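Local coordinates for hypothetical protein (Bacteroides caccae, PDB 4M8R) that is of unknown function but pairs an N-terminal Ig-like domain with a WD40-like domain of the beta-propeller type, and forms an assembly of four chains, at residues V13-V18 with Y34-Q39; Q324-Y329 with F343-P348. One frame throughout, in Å; residues are numbered along the deposited sequence.

Contact 1 and contact 2 lie in the two different domains of the chain and do not touch: their centres are about 61 Å apart and their nearest atoms about 46 Å. They fall on opposite sides of the chain's centre, contact 1 about 39 Å from it and contact 2 about 22 Å. Contact 1 (13-18 with 34-39) is the partly buried edge of the N-terminal Ig-like sheet, whereas contact 2 (324-329 with 343-348) is a buried part of a beta hairpin in the WD40-like domain. Both are antiparallel pairings in which glycines allow close backbones, with a bulge in the first and strongly crossed strands in the second.

Contact 1 of 2, residues V13-V18 with Y34-Q39; sequences VTNAGV and YGDGFQ
Thr14 and Gly17 pair with Asp36 and Tyr34 in an antiparallel edge pairing of the Ig-like domain, broken by a beta bulge. Thr14 N donates to Asp36 O (3.1 Å) and Asp36 N returns the bond to Thr14 O; Gly17 and Tyr34 exchange a second such pair. Between them Asn15 and Ala16 face Gly35 alone, which shifts the register by one. Gly35 suits this place because its backbone angles call for glycine and a side chain would run into Ala16 CB. Tyr34 lays its ring over Gly17, whose CA stands 3.9 Å from the ring centroid, while Asn15 O meets the ring edge, 3.3 Å from Tyr34 CD1. With CG between the backbone N and the carbonyl carbon (chi1 61°), the ring is carried across to Gly17, where any CB would collide with Tyr34 OH. On the buried face, Val13 CG1 sits almost exactly above the middle of the Phe38 ring, 3.9 Å from its centroid, a CH-pi contact. Replacing Phe38 by alanine would probably take away the face on which Val13 CG1 rests and open a gap beside Leu94. Strand 16-18 is one of the two outermost strands of its sheet within the chain; Val13 and Phe38 both pack on Leu94 of strand 88-96, Ala16 and Val18 touch Leu103 of strand 99-108, and Gly35 bonds through its backbone to Asn75.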
loop_
_atom_site.group_PDB
_atom_site.type_symbol
_atom_site.label_atom_id
_atom_site.label_comp_id
_atom_site.label_asym_id
_atom_site.label_seq_id
_atom_site.Cartn_x
_atom_site.Cartn_y
_atom_site.Cartn_z
ATOM N N VAL A 13 0.879 40.150 -18.661
ATOM C CA VAL A 13 1.039 41.383 -17.898
ATOM C C VAL A 13 2.480 41.863 -17.976
ATOM O O VAL A 13 3.412 41.062 -18.046
ATOM C CB VAL A 13 0.625 41.211 -16.413
ATOM C CG1 VAL A 13 -0.883 41.046 -16.281
ATOM C CG2 VAL A 13 1.341 40.033 -15.765
ATOM N N THR A 14 2.648 43.178 -17.952
ATOM C CA THR A 14 3.958 43.799 -18.074
ATOM C C THR A 14 4.381 44.407 -16.743
ATOM O O THR A 14 3.535 44.675 -15.881
ATOM C CB THR A 14 3.916 44.895 -19.140
ATOM O OG1 THR A 14 2.725 45.674 -18.962
ATOM C CG2 THR A 14 3.911 44.274 -20.531
ATOM N N ASN A 15 5.692 44.609 -16.578
ATOM C CA ASN A 15 6.261 45.155 -15.340
ATOM C C ASN A 15 5.738 44.428 -14.108
ATOM O O ASN A 15 5.430 45.051 -13.090
ATOM C CB ASN A 15 5.950 46.644 -15.224
ATOM C CG ASN A 15 6.323 47.407 -16.468
ATOM O OD1 ASN A 15 5.461 47.958 -17.149
ATOM N ND2 ASN A 15 7.612 47.422 -16.788
ATOM N N ALA A 16 5.639 43.106 -14.212
ATOM C CA ALA A 16 4.988 42.304 -13.192
ATOM C C ALA A 16 5.983 41.583 -12.302
ATOM O O ALA A 16 7.154 41.443 -12.637
ATOM C CB ALA A 16 4.052 41.298 -13.846
ATOM N N GLY A 17 5.489 41.102 -11.171
ATOM C CA GLY A 17 6.309 40.342 -10.241
ATOM C C GLY A 17 5.574 40.031 -8.952
ATOM O O GLY A 17 4.364 40.267 -8.835
ATOM N N VAL A 18 6.321 39.509 -7.987
ATOM C CA VAL A 18 5.805 39.227 -6.661
ATOM C C VAL A 18 6.583 40.087 -5.689
ATOM O O VAL A 18 7.806 40.066 -5.688
ATOM C CB VAL A 18 5.995 37.747 -6.301
ATOM C CG1 VAL A 18 5.334 37.427 -4.972
ATOM C CG2 VAL A 18 5.428 36.862 -7.402
ATOM N N TYR A 34 2.051 42.281 -8.479
ATOM C CA TYR A 34 1.912 43.562 -9.162
ATOM C C TYR A 34 2.137 43.413 -10.660
ATOM O O TYR A 34 2.669 42.406 -11.116
ATOM C CB TYR A 34 2.880 44.595 -8.578
ATOM C CG TYR A 34 4.338 44.228 -8.693
ATOM C CD1 TYR A 34 5.077 44.576 -9.814
ATOM C CD2 TYR A 34 4.981 43.541 -7.670
ATOM C CE1 TYR A 34 6.422 44.248 -9.916
ATOM C CE2 TYR A 34 6.320 43.206 -7.759
ATOM C CZ TYR A 34 7.041 43.565 -8.884
ATOM O OH TYR A 34 8.370 43.233 -8.971
ATOM N N GLY A 35 1.728 44.431 -11.410
ATOM C CA GLY A 35 1.885 44.457 -12.861
ATOM C C GLY A 35 0.798 45.270 -13.543
ATOM O O GLY A 35 -0.141 45.718 -12.896
ATOM N N ASP A 36 0.942 45.470 -14.849
ATOM C CA ASP A 36 -0.047 46.194 -15.648
ATOM C C ASP A 36 -0.740 45.224 -16.594
ATOM O O ASP A 36 -0.078 44.427 -17.254
ATOM C CB ASP A 36 0.631 47.307 -16.453
ATOM C CG ASP A 36 1.371 48.307 -15.572
ATOM O OD1 ASP A 36 0.891 48.599 -14.453
ATOM O OD2 ASP A 36 2.433 48.810 -16.004
ATOM N N GLY A 37 -2.068 45.278 -16.638
ATOM C CA GLY A 37 -2.848 44.483 -17.590
ATOM C C GLY A 37 -3.628 43.310 -17.015
ATOM O O GLY A 37 -4.066 42.439 -17.761
ATOM N N PHE A 38 -3.824 43.279 -15.700
ATOM C CA PHE A 38 -4.673 42.252 -15.100
ATOM C C PHE A 38 -6.114 42.411 -15.566
ATOM O O PHE A 38 -6.536 43.509 -15.941
ATOM C CB PHE A 38 -4.596 42.300 -13.575
ATOM C CG PHE A 38 -3.259 41.888 -13.033
ATOM C CD1 PHE A 38 -2.967 40.548 -12.814
ATOM C CD2 PHE A 38 -2.288 42.836 -12.757
ATOM C CE1 PHE A 38 -1.731 40.169 -12.319
ATOM C CE2 PHE A 38 -1.054 42.460 -12.262
ATOM C CZ PHE A 38 -0.773 41.129 -12.042
ATOM N N GLN A 39 -6.860 41.307 -15.540
ATOM C CA GLN A 39 -8.226 41.279 -16.057
ATOM C C GLN A 39 -9.161 40.545 -15.108
ATOM O O GLN A 39 -8.726 39.693 -14.334
ATOM C CB GLN A 39 -8.256 40.607 -17.426
ATOM C CG GLN A 39 -7.351 41.267 -18.454
ATOM C CD GLN A 39 -7.604 40.781 -19.872
ATOM O OE1 GLN A 39 -8.440 39.909 -20.107
ATOM N NE2 GLN A 39 -6.880 41.354 -20.828
#

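Contact 2 of 2, residues Q324-Y329 with F343-P348; sequences QKKVGY and FRLLEP
Lys326 and Leu345 meet on one side of this hairpin, Tyr329 and Leu346 on the other, with Gly328 passing between. Leu345 sets out away from segment 324-329, though its CB still touches Val327 O, and with CG anti to the carbonyl carbon (chi1 -64°) its two methyls swing back, CD1 and CD2 each ending 4.1 Å from Lys326 CB. Only CB of Lys326 touches Leu345; the chain bends at its last torsion and NZ ends 4.7 Å from Glu347 OE2, opposite charges not in contact that may attract weakly. CD2 of Leu345 also lies 3.6 Å from Val327 O.

Across the hairpin, Leu346 sends CD2 obliquely to the Tyr329 ring, 4.4 Å from CE2, a loose apolar touch. Leu346, Val327 and Tyr329 all pack on Leu272 of strand 270-276, which suits the leucine, valine and tyrosine ring to these buried positions; the tyrosine keeps its polar end satisfied by bonding OH to Leu273 O. Arg344 leaves the contact: its CB stays near Tyr329 O, while the chain bends at chi3 and NE bonds to Gln358 O of strand 355-364.

The backbones hold these groups in place. Leu346 N donates to Val327 O (2.9 Å), arriving on a lone pair in the carbonyl plane, and Tyr329 and Arg344 exchange two bonds, Tyr329 N to Arg344 O, nearly in line with that carbonyl, and Arg344 N to Tyr329 O. Gly328 CA comes within 3.9 Å of Leu345 CA, too near for any side chain, since a CB would strike Arg344 O. The short strands cross at 118°, a strong twist. Strands 325-333 and 340-348 are the two inner strands of a four-stranded antiparallel sheet, 303-310 to 355-364, consistent with one blade of a WD40-like beta-propeller.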
loop_
_atom_site.group_PDB
_atom_site.type_symbol
_atom_site.label_atom_id
_atom_site.label_comp_id
_atom_site.label_asym_id
_atom_site.label_seq_id
_atom_site.Cartn_x
_atom_site.Cartn_y
_atom_site.Cartn_z
ATOM N N GLN A 324 -13.483 -2.659 9.405
ATOM C CA GLN A 324 -14.091 -3.614 10.335
ATOM C C GLN A 324 -14.508 -2.961 11.648
ATOM O O GLN A 324 -13.742 -2.213 12.244
ATOM C CB GLN A 324 -13.140 -4.784 10.588
ATOM C CG GLN A 324 -13.076 -5.742 9.406
ATOM C CD GLN A 324 -11.759 -6.479 9.285
ATOM O OE1 GLN A 324 -11.729 -7.706 9.185
ATOM N NE2 GLN A 324 -10.659 -5.731 9.271
ATOM N N LYS A 325 -15.726 -3.248 12.092
ATOM C CA LYS A 325 -16.295 -2.557 13.246
ATOM C C LYS A 325 -17.508 -3.246 13.865
ATOM O O LYS A 325 -18.173 -4.064 13.237
ATOM C CB LYS A 325 -16.655 -1.114 12.868
ATOM C CG LYS A 325 -17.397 -0.994 11.556
ATOM C CD LYS A 325 -17.511 0.435 11.052
ATOM C CE LYS A 325 -17.764 0.423 9.549
ATOM N NZ LYS A 325 -18.920 1.267 9.166
ATOM N N LYS A 326 -17.758 -2.905 15.126
ATOM C CA LYS A 326 -18.968 -3.287 15.835
ATOM C C LYS A 326 -19.725 -2.002 16.118
ATOM O O LYS A 326 -19.148 -1.048 16.631
ATOM C CB LYS A 326 -18.619 -3.994 17.144
ATOM C CG LYS A 326 -17.934 -5.338 16.945
ATOM C CD LYS A 326 -17.145 -5.755 18.178
ATOM C CE LYS A 326 -16.310 -7.003 17.917
ATOM N NZ LYS A 326 -17.137 -8.234 17.787
ATOM N N VAL A 327 -21.006 -1.966 15.767
ATOM C CA VAL A 327 -21.814 -0.766 15.961
ATOM C C VAL A 327 -23.026 -1.049 16.824
ATOM O O VAL A 327 -23.477 -2.187 16.936
ATOM C CB VAL A 327 -22.279 -0.156 14.623
ATOM C CG1 VAL A 327 -21.105 -0.043 13.660
ATOM C CG2 VAL A 327 -23.402 -0.973 14.004
ATOM N N GLY A 328 -23.560 0.010 17.416
ATOM C CA GLY A 328 -24.746 -0.113 18.235
ATOM C C GLY A 328 -25.301 1.209 18.706
ATOM O O GLY A 328 -24.951 2.272 18.187
ATOM N N TYR A 329 -26.176 1.114 19.702
ATOM C CA TYR A 329 -26.872 2.252 20.274
ATOM C C TYR A 329 -26.594 2.335 21.773
ATOM O O TYR A 329 -26.665 1.324 22.478
ATOM C CB TYR A 329 -28.374 2.080 20.078
ATOM C CG TYR A 329 -28.899 2.390 18.691
ATOM C CD1 TYR A 329 -28.932 3.695 18.213
ATOM C CD2 TYR A 329 -29.425 1.384 17.880
ATOM C CE1 TYR A 329 -29.439 3.990 16.958
ATOM C CE2 TYR A 329 -29.936 1.670 16.624
ATOM C CZ TYR A 329 -29.943 2.974 16.169
ATOM O OH TYR A 329 -30.456 3.269 14.924
ATOM N N PHE A 343 -25.079 0.259 26.761
ATOM C CA PHE A 343 -24.446 0.159 25.449
ATOM C C PHE A 343 -24.724 -1.220 24.865
ATOM O O PHE A 343 -24.290 -2.234 25.415
ATOM C CB PHE A 343 -22.943 0.390 25.563
ATOM C CG PHE A 343 -22.577 1.755 26.073
ATOM C CD1 PHE A 343 -22.627 2.038 27.429
ATOM C CD2 PHE A 343 -22.184 2.759 25.197
ATOM C CE1 PHE A 343 -22.294 3.296 27.904
ATOM C CE2 PHE A 343 -21.848 4.018 25.665
ATOM C CZ PHE A 343 -21.902 4.286 27.021
ATOM N N ARG A 344 -25.451 -1.244 23.750
ATOM C CA ARG A 344 -25.932 -2.482 23.149
ATOM C C ARG A 344 -25.616 -2.513 21.655
ATOM O O ARG A 344 -25.963 -1.581 20.919
ATOM C CB ARG A 344 -27.438 -2.596 23.374
ATOM C CG ARG A 344 -27.817 -2.648 24.853
ATOM C CD ARG A 344 -29.307 -2.491 25.091
ATOM N NE ARG A 344 -30.003 -3.731 24.691
ATOM C CZ ARG A 344 -31.316 -3.924 24.740
ATOM N NH1 ARG A 344 -32.132 -2.952 25.138
ATOM N NH2 ARG A 344 -31.817 -5.098 24.364
ATOM N N LEU A 345 -24.949 -3.575 21.209
ATOM C CA LEU A 345 -24.614 -3.724 19.797
ATOM C C LEU A 345 -25.850 -4.061 18.984
ATOM O O LEU A 345 -26.770 -4.703 19.481
ATOM C CB LEU A 345 -23.565 -4.818 19.587
ATOM C CG LEU A 345 -22.179 -4.609 20.199
ATOM C CD1 LEU A 345 -21.252 -5.726 19.749
ATOM C CD2 LEU A 345 -21.590 -3.258 19.817
ATOM N N LEU A 346 -25.869 -3.595 17.739
ATOM C CA LEU A 346 -26.875 -4.004 16.773
ATOM C C LEU A 346 -26.229 -5.038 15.862
ATOM O O LEU A 346 -25.295 -4.721 15.122
ATOM C CB LEU A 346 -27.373 -2.802 15.967
ATOM C CG LEU A 346 -28.555 -3.068 15.032
ATOM C CD1 LEU A 346 -29.777 -3.515 15.819
ATOM C CD2 LEU A 346 -28.869 -1.826 14.215
ATOM N N GLU A 347 -26.714 -6.276 15.950
ATOM C CA GLU A 347 -26.170 -7.394 15.187
ATOM C C GLU A 347 -27.311 -8.254 14.642
ATOM O O GLU A 347 -28.428 -8.205 15.158
ATOM C CB GLU A 347 -25.254 -8.246 16.071
ATOM C CG GLU A 347 -23.948 -7.560 16.462
ATOM C CD GLU A 347 -23.063 -8.406 17.370
ATOM O OE1 GLU A 347 -23.546 -9.412 17.933
ATOM O OE2 GLU A 347 -21.875 -8.052 17.530
ATOM N N PRO A 348 -27.039 -9.034 13.583
ATOM C CA PRO A 348 -28.057 -9.940 13.052
ATOM C C PRO A 348 -28.233 -11.170 13.939
ATOM O O PRO A 348 -27.251 -11.685 14.479
ATOM C CB PRO A 348 -27.493 -10.331 11.684
ATOM C CG PRO A 348 -26.016 -10.188 11.824
ATOM C CD PRO A 348 -25.799 -9.055 12.783
#